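Local coordinates for protein PppA (Pseudomonas aeruginosa, PDB 6JKV) that probably removes phosphate from serine and threonine residues of proteins as a manganese-binding PP2C-type phosphatase and is a key regulatory component of type VI secretion, at residues A91-G94 with A95-G99; G64-A67 with A68-V72; H158-V161 with Q162-L165. One frame throughout, in Å; residues are numbered along the deposited sequence.

In the fold
The three contacts are short-range, each made within one continuous run of chain in a PP2C-type fold, where helices flank two antiparallel sheets. Contact 1 lies inside helix 89-114 and is the most apolar: its buried side chains rest on strands of one sheet, while its other side is exposed. Contact 2 is a turn entering the preceding helix, 69-82, partly buried beside the manganese site and built from glycines, backbone bonds and a carboxylate. Contact 3, a surface contact, starts the short helix 160-165 with a serine cap. None touches another; their centres lie 24 to 27 Å apart. Chemistry follows place: side-chain packing within a helix, polar capping and turn-making where helices begin.

Contact 1 (A91-G94 with A95-G99); sequences AYVG and ALRTG
Tyr92 and Leu96 meet one turn apart on helix 89-114, where the methyl CD1 of Leu96 lies over one face of the phenol ring, offset toward its rim and 4.2 Å from Tyr92 CD2. The leucine puts its branch there because CG stands beside its own backbone N (chi1 -65°), while the tyrosine ring swings the other way, next to its carbonyl carbon. Their backbones are joined as well: Leu96 N donates to Tyr92 O at 2.9 Å, in the carbonyl plane. On the next flank Val93 CG1 sits at the edge of the Arg97 guanidinium, 4.3 Å from NE, and the extended arginine chain carries its charge on to a salt bridge with Glu198. On the exposed side, Gly94 O is gripped twice by one residue: Thr98 N at 3.1 Å and Thr98 OG1 at 3.2 Å approach from opposite faces of its plane. Farther out, Leu136 of strand 132-138 packs on Val93, Leu96 and Arg97, and Ala127 of strand 120-129 meets Tyr92 and Leu96. The helix is thus amphipathic: bulky apolar groups suit the side turned to the sheet, and a hydroxyl that can bond back to the backbone suits the exposed one.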
loop_
_atom_site.group_PDB
_atom_site.type_symbol
_atom_site.label_atom_id
_atom_site.label_comp_id
_atom_site.label_asym_id
_atom_site.label_seq_id
_atom_site.Cartn_x
_atom_site.Cartn_y
_atom_site.Cartn_z
ATOM N N ALA A 91 8.466 -5.835 17.568
ATOM C CA ALA A 91 9.847 -6.099 17.102
ATOM C C ALA A 91 9.845 -6.220 15.579
ATOM O O ALA A 91 10.748 -5.657 14.941
ATOM C CB ALA A 91 10.422 -7.334 17.752
ATOM N N TYR A 92 8.859 -6.932 15.029
ATOM C CA TYR A 92 8.682 -7.091 13.567
ATOM C C TYR A 92 8.554 -5.705 12.931
ATOM O O TYR A 92 9.265 -5.422 11.962
ATOM C CB TYR A 92 7.486 -7.994 13.257
ATOM C CG TYR A 92 7.391 -8.423 11.816
ATOM C CD1 TYR A 92 8.512 -8.834 11.105
ATOM C CD2 TYR A 92 6.170 -8.462 11.167
ATOM C CE1 TYR A 92 8.424 -9.245 9.785
ATOM C CE2 TYR A 92 6.066 -8.865 9.846
ATOM C CZ TYR A 92 7.193 -9.265 9.156
ATOM O OH TYR A 92 7.083 -9.676 7.865
ATOM N N VAL A 93 7.713 -4.848 13.514
ATOM C CA VAL A 93 7.450 -3.477 12.990
ATOM C C VAL A 93 8.746 -2.666 13.026
ATOM O O VAL A 93 9.011 -1.962 12.032
ATOM C CB VAL A 93 6.311 -2.786 13.761
ATOM C CG1 VAL A 93 6.276 -1.292 13.503
ATOM C CG2 VAL A 93 4.974 -3.429 13.430
ATOM N N GLY A 94 9.522 -2.765 14.113
ATOM C CA GLY A 94 10.858 -2.147 14.196
ATOM C C GLY A 94 11.756 -2.589 13.051
ATOM O O GLY A 94 12.425 -1.724 12.445
ATOM N N ALA A 95 11.757 -3.889 12.742
ATOM C CA ALA A 95 12.587 -4.473 11.663
ATOM C C ALA A 95 12.105 -3.956 10.305
ATOM O O ALA A 95 12.966 -3.675 9.452
ATOM C CB ALA A 95 12.561 -5.983 11.718
ATOM N N LEU A 96 10.783 -3.831 10.114
ATOM C CA LEU A 96 10.206 -3.291 8.857
ATOM C C LEU A 96 10.669 -1.846 8.663
ATOM O O LEU A 96 11.093 -1.507 7.535
ATOM C CB LEU A 96 8.679 -3.371 8.894
ATOM C CG LEU A 96 8.085 -4.779 8.937
ATOM C CD1 LEU A 96 6.633 -4.721 9.364
ATOM C CD2 LEU A 96 8.214 -5.472 7.589
ATOM N N ARG A 97 10.587 -1.038 9.722
ATOM C CA ARG A 97 11.030 0.380 9.701
ATOM C C ARG A 97 12.494 0.458 9.260
ATOM O O ARG A 97 12.812 1.307 8.394
ATOM C CB ARG A 97 10.874 1.042 11.071
ATOM C CG ARG A 97 9.440 1.408 11.412
ATOM C CD ARG A 97 9.351 2.003 12.796
ATOM N NE ARG A 97 8.064 2.622 13.082
ATOM C CZ ARG A 97 7.741 3.882 12.806
ATOM N NH1 ARG A 97 8.603 4.686 12.196
ATOM N NH2 ARG A 97 6.549 4.344 13.150
ATOM N N THR A 98 13.349 -0.393 9.825
ATOM C CA THR A 98 14.805 -0.376 9.550
ATOM C C THR A 98 15.039 -0.763 8.092
ATOM O O THR A 98 15.874 -0.105 7.427
ATOM C CB THR A 98 15.586 -1.298 10.493
ATOM O OG1 THR A 98 15.435 -0.813 11.825
ATOM C CG2 THR A 98 17.057 -1.347 10.147
ATOM N N GLY A 99 14.338 -1.798 7.620
ATOM C CA GLY A 99 14.418 -2.243 6.221
ATOM C C GLY A 99 14.054 -1.121 5.269
ATOM O O GLY A 99 14.733 -0.966 4.244
#

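Contact 2 (G64-A67 with A68-V72); sequences GGHA and AGDFV
This is a local turn contact of Gly65 with Ala68 and Gly69 at the start of helix 69-82, in the loop that follows strand 56-63 of the PP2C-type fold, close to the manganese site to which Asp61 and Gly62 belong. Residues 65 to 68 form a type II beta turn that runs into the helix, and Gly65 O takes two backbone donors: Gly69 N at 2.9 Å, almost in line with the carbonyl, and Ala68 N at 3.2 Å, tilted well out of its plane. Glycine suits both leading positions. Gly64 has phi 127°, a backbone conformation that glycine alone adopts easily; Gly65 also has positive phi. Ala68, the N-cap residue, offers only a methyl, which packs 3.4 Å from Gly64 O and supplies no side-chain cap. Asp70, two residues on, has CG between its backbone N and carbonyl carbon (chi1 49°), turning the carboxylate back over the turn. There OD1 accepts weak bonds from Ala67 N and from Phe71 N, both at 2.9 Å, an acidic group that can face both amides, though neither bond is straight. Beyond the turn, Arg114 of helix 89-114 bonds Ala67 O and makes a cation-pi contact with Phe71. The other carboxylate oxygen, Asp70 OD2, receives a long, weak bond from His66 ND1 at 3.5 Å, the imidazole and carboxylate planes standing 70° apart.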
loop_
_atom_site.group_PDB
_atom_site.type_symbol
_atom_site.label_atom_id
_atom_site.label_comp_id
_atom_site.label_asym_id
_atom_site.label_seq_id
_atom_site.Cartn_x
_atom_site.Cartn_y
_atom_site.Cartn_z
ATOM N N GLY A 64 8.657 7.458 -11.564
ATOM C CA GLY A 64 9.897 7.789 -12.286
ATOM C C GLY A 64 10.026 7.078 -13.614
ATOM O O GLY A 64 11.046 7.304 -14.298
ATOM N N GLY A 65 9.034 6.266 -13.986
ATOM C CA GLY A 65 9.074 5.488 -15.232
ATOM C C GLY A 65 9.865 4.205 -15.069
ATOM O O GLY A 65 10.328 3.901 -13.952
ATOM N N HIS A 66 10.016 3.469 -16.164
ATOM C CA HIS A 66 10.711 2.160 -16.187
ATOM C C HIS A 66 12.180 2.336 -15.772
ATOM O O HIS A 66 12.821 3.334 -16.182
ATOM C CB HIS A 66 10.579 1.515 -17.576
ATOM C CG HIS A 66 11.589 0.446 -17.838
ATOM N ND1 HIS A 66 11.508 -0.810 -17.246
ATOM C CD2 HIS A 66 12.726 0.456 -18.568
ATOM C CE1 HIS A 66 12.547 -1.535 -17.628
ATOM N NE2 HIS A 66 13.308 -0.777 -18.436
ATOM N N ALA A 67 12.696 1.364 -15.013
ATOM C CA ALA A 67 14.069 1.313 -14.459
ATOM C C ALA A 67 14.241 2.315 -13.311
ATOM O O ALA A 67 15.383 2.443 -12.819
ATOM C CB ALA A 67 15.104 1.559 -15.537
ATOM N N ALA A 68 13.174 3.009 -12.903
ATOM C CA ALA A 68 13.221 3.992 -11.798
ATOM C C ALA A 68 12.135 3.663 -10.771
ATOM O O ALA A 68 12.482 3.197 -9.676
ATOM C CB ALA A 68 13.090 5.396 -12.332
ATOM N N GLY A 69 10.867 3.895 -11.107
ATOM C CA GLY A 69 9.749 3.670 -10.174
ATOM C C GLY A 69 9.613 2.203 -9.827
ATOM O O GLY A 69 9.535 1.882 -8.631
ATOM N N ASP A 70 9.604 1.334 -10.841
ATOM C CA ASP A 70 9.448 -0.129 -10.642
ATOM C C ASP A 70 10.684 -0.673 -9.921
ATOM O O ASP A 70 10.529 -1.587 -9.086
ATOM C CB ASP A 70 9.170 -0.858 -11.957
ATOM C CG ASP A 70 10.110 -0.513 -13.099
ATOM O OD1 ASP A 70 10.979 0.372 -12.923
ATOM O OD2 ASP A 70 9.943 -1.127 -14.173
ATOM N N PHE A 71 11.863 -0.128 -10.220
ATOM C CA PHE A 71 13.114 -0.436 -9.487
ATOM C C PHE A 71 12.893 -0.243 -7.981
ATOM O O PHE A 71 13.204 -1.159 -7.193
ATOM C CB PHE A 71 14.261 0.435 -9.995
ATOM C CG PHE A 71 15.425 0.563 -9.046
ATOM C CD1 PHE A 71 16.242 -0.522 -8.781
ATOM C CD2 PHE A 71 15.701 1.767 -8.417
ATOM C CE1 PHE A 71 17.313 -0.402 -7.909
ATOM C CE2 PHE A 71 16.765 1.884 -7.539
ATOM C CZ PHE A 71 17.576 0.800 -7.290
ATOM N N VAL A 72 12.358 0.908 -7.578
ATOM C CA VAL A 72 12.193 1.247 -6.135
ATOM C C VAL A 72 11.089 0.368 -5.533
ATOM O O VAL A 72 11.282 -0.156 -4.428
ATOM C CB VAL A 72 11.904 2.742 -5.930
ATOM C CG1 VAL A 72 11.727 3.063 -4.460
ATOM C CG2 VAL A 72 12.998 3.618 -6.521
#

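Contact 3 (H158-V161 with Q162-L165); sequences HSYV and QELL
Ser159 has its hydroxyl set between the backbone N and the carbonyl carbon (chi1 77°), which points OG forward into the first turn of helix 160-165, where it accepts from Gln162 N at 2.9 Å. This is a classical serine N-cap: the side chain supplies an acceptor for an amide that no preceding helical turn can serve. Serine suits the position because its hydroxyl is short enough to bend back to the amide three residues on. The same residue starts the main-chain pattern, its carbonyl O accepting from Glu163 N at 3.1 Å, so side chain and carbonyl of Ser159 both take amides of the first turn. Ser159 OG also lies 3.2 Å from Gln162 CB, an approach that follows from the capping bond. Gln162 then bends at chi2, and its amide NE2 is bonded to Asp166, just past the helix.

Glu163 extends back toward the helix start, with CG 3.4 Å from Ser159 O. Its carboxylate lies near the N-terminal turn, where the helix dipole would be expected to favour a negative charge. Before the cap, His158 is held by its two ring nitrogens, ND1 to Gly139 N and NE2 to Ser197 OG, and its ring meets that of Trp137 with the planes nearly parallel. The helix start is thereby tied to strands 132-138 and 197-202, with the Ser159 side chain about 11 Å from a manganese ion.

On the outer side Tyr160 turns its ring away from its own backbone N (chi1 -166°), bringing it toward Leu164, which it meets at a slant. The apolar ring carbons suit a leucine methyl one turn on, and Leu164 CD1 lies 3.6 Å from Tyr160 CE2.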
loop_
_atom_site.group_PDB
_atom_site.type_symbol
_atom_site.label_atom_id
_atom_site.label_comp_id
_atom_site.label_asym_id
_atom_site.label_seq_id
_atom_site.Cartn_x
_atom_site.Cartn_y
_atom_site.Cartn_z
ATOM N N HIS A 158 -0.077 11.188 2.471
ATOM C CA HIS A 158 1.027 12.175 2.520
ATOM C C HIS A 158 1.056 12.884 1.171
ATOM O O HIS A 158 1.838 12.488 0.295
ATOM C CB HIS A 158 2.355 11.503 2.855
ATOM C CG HIS A 158 2.351 10.840 4.185
ATOM N ND1 HIS A 158 2.662 9.506 4.336
ATOM C CD2 HIS A 158 2.069 11.317 5.417
ATOM C CE1 HIS A 158 2.586 9.191 5.610
ATOM N NE2 HIS A 158 2.220 10.287 6.293
ATOM N N SER A 159 0.186 13.877 1.017
ATOM C CA SER A 159 -0.047 14.587 -0.256
ATOM C C SER A 159 -0.290 16.063 0.033
ATOM O O SER A 159 -0.810 16.405 1.118
ATOM C CB SER A 159 -1.205 13.998 -1.013
ATOM O OG SER A 159 -2.441 14.414 -0.450
ATOM N N TYR A 160 0.093 16.890 -0.930
ATOM C CA TYR A 160 -0.112 18.352 -0.890
ATOM C C TYR A 160 -1.596 18.650 -0.680
ATOM O O TYR A 160 -1.925 19.513 0.158
ATOM C CB TYR A 160 0.379 18.991 -2.186
ATOM C CG TYR A 160 0.503 20.483 -2.087
ATOM C CD1 TYR A 160 1.598 21.059 -1.464
ATOM C CD2 TYR A 160 -0.483 21.317 -2.586
ATOM C CE1 TYR A 160 1.724 22.433 -1.359
ATOM C CE2 TYR A 160 -0.366 22.694 -2.502
ATOM C CZ TYR A 160 0.735 23.251 -1.873
ATOM O OH TYR A 160 0.874 24.604 -1.779
ATOM N N VAL A 161 -2.452 17.951 -1.433
ATOM C CA VAL A 161 -3.931 18.086 -1.353
ATOM C C VAL A 161 -4.359 17.814 0.089
ATOM O O VAL A 161 -5.076 18.647 0.641
ATOM C CB VAL A 161 -4.651 17.159 -2.354
ATOM C CG1 VAL A 161 -6.163 17.202 -2.178
ATOM C CG2 VAL A 161 -4.282 17.514 -3.781
ATOM N N GLN A 162 -3.913 16.705 0.683
ATOM C CA GLN A 162 -4.364 16.285 2.036
ATOM C C GLN A 162 -4.000 17.369 3.055
ATOM O O GLN A 162 -4.812 17.614 3.962
ATOM C CB GLN A 162 -3.756 14.947 2.448
ATOM C CG GLN A 162 -4.292 14.433 3.777
ATOM C CD GLN A 162 -5.743 14.036 3.677
ATOM O OE1 GLN A 162 -6.089 13.087 2.978
ATOM N NE2 GLN A 162 -6.604 14.738 4.394
ATOM N N GLU A 163 -2.834 18.001 2.910
ATOM C CA GLU A 163 -2.397 19.091 3.823
ATOM C C GLU A 163 -3.328 20.291 3.660
ATOM O O GLU A 163 -3.678 20.898 4.687
ATOM C CB GLU A 163 -0.946 19.488 3.573
ATOM C CG GLU A 163 0.029 18.336 3.754
ATOM C CD GLU A 163 1.484 18.711 3.527
ATOM O OE1 GLU A 163 2.316 18.372 4.384
ATOM O OE2 GLU A 163 1.791 19.330 2.483
ATOM N N LEU A 164 -3.726 20.611 2.427
ATOM C CA LEU A 164 -4.690 21.711 2.176
ATOM C C LEU A 164 -6.045 21.339 2.795
ATOM O O LEU A 164 -6.680 22.222 3.397
ATOM C CB LEU A 164 -4.818 21.985 0.674
ATOM C CG LEU A 164 -3.598 22.587 -0.014
ATOM C CD1 LEU A 164 -3.783 22.552 -1.523
ATOM C CD2 LEU A 164 -3.333 24.007 0.452
ATOM N N LEU A 165 -6.472 20.078 2.679
ATOM C CA LEU A 165 -7.793 19.641 3.199
ATOM C C LEU A 165 -7.742 19.617 4.726
ATOM O O LEU A 165 -8.764 19.940 5.356
ATOM C CB LEU A 165 -8.164 18.259 2.658
ATOM C CG LEU A 165 -9.474 17.695 3.211
ATOM C CD1 LEU A 165 -10.648 18.577 2.823
ATOM C CD2 LEU A 165 -9.700 16.263 2.745
#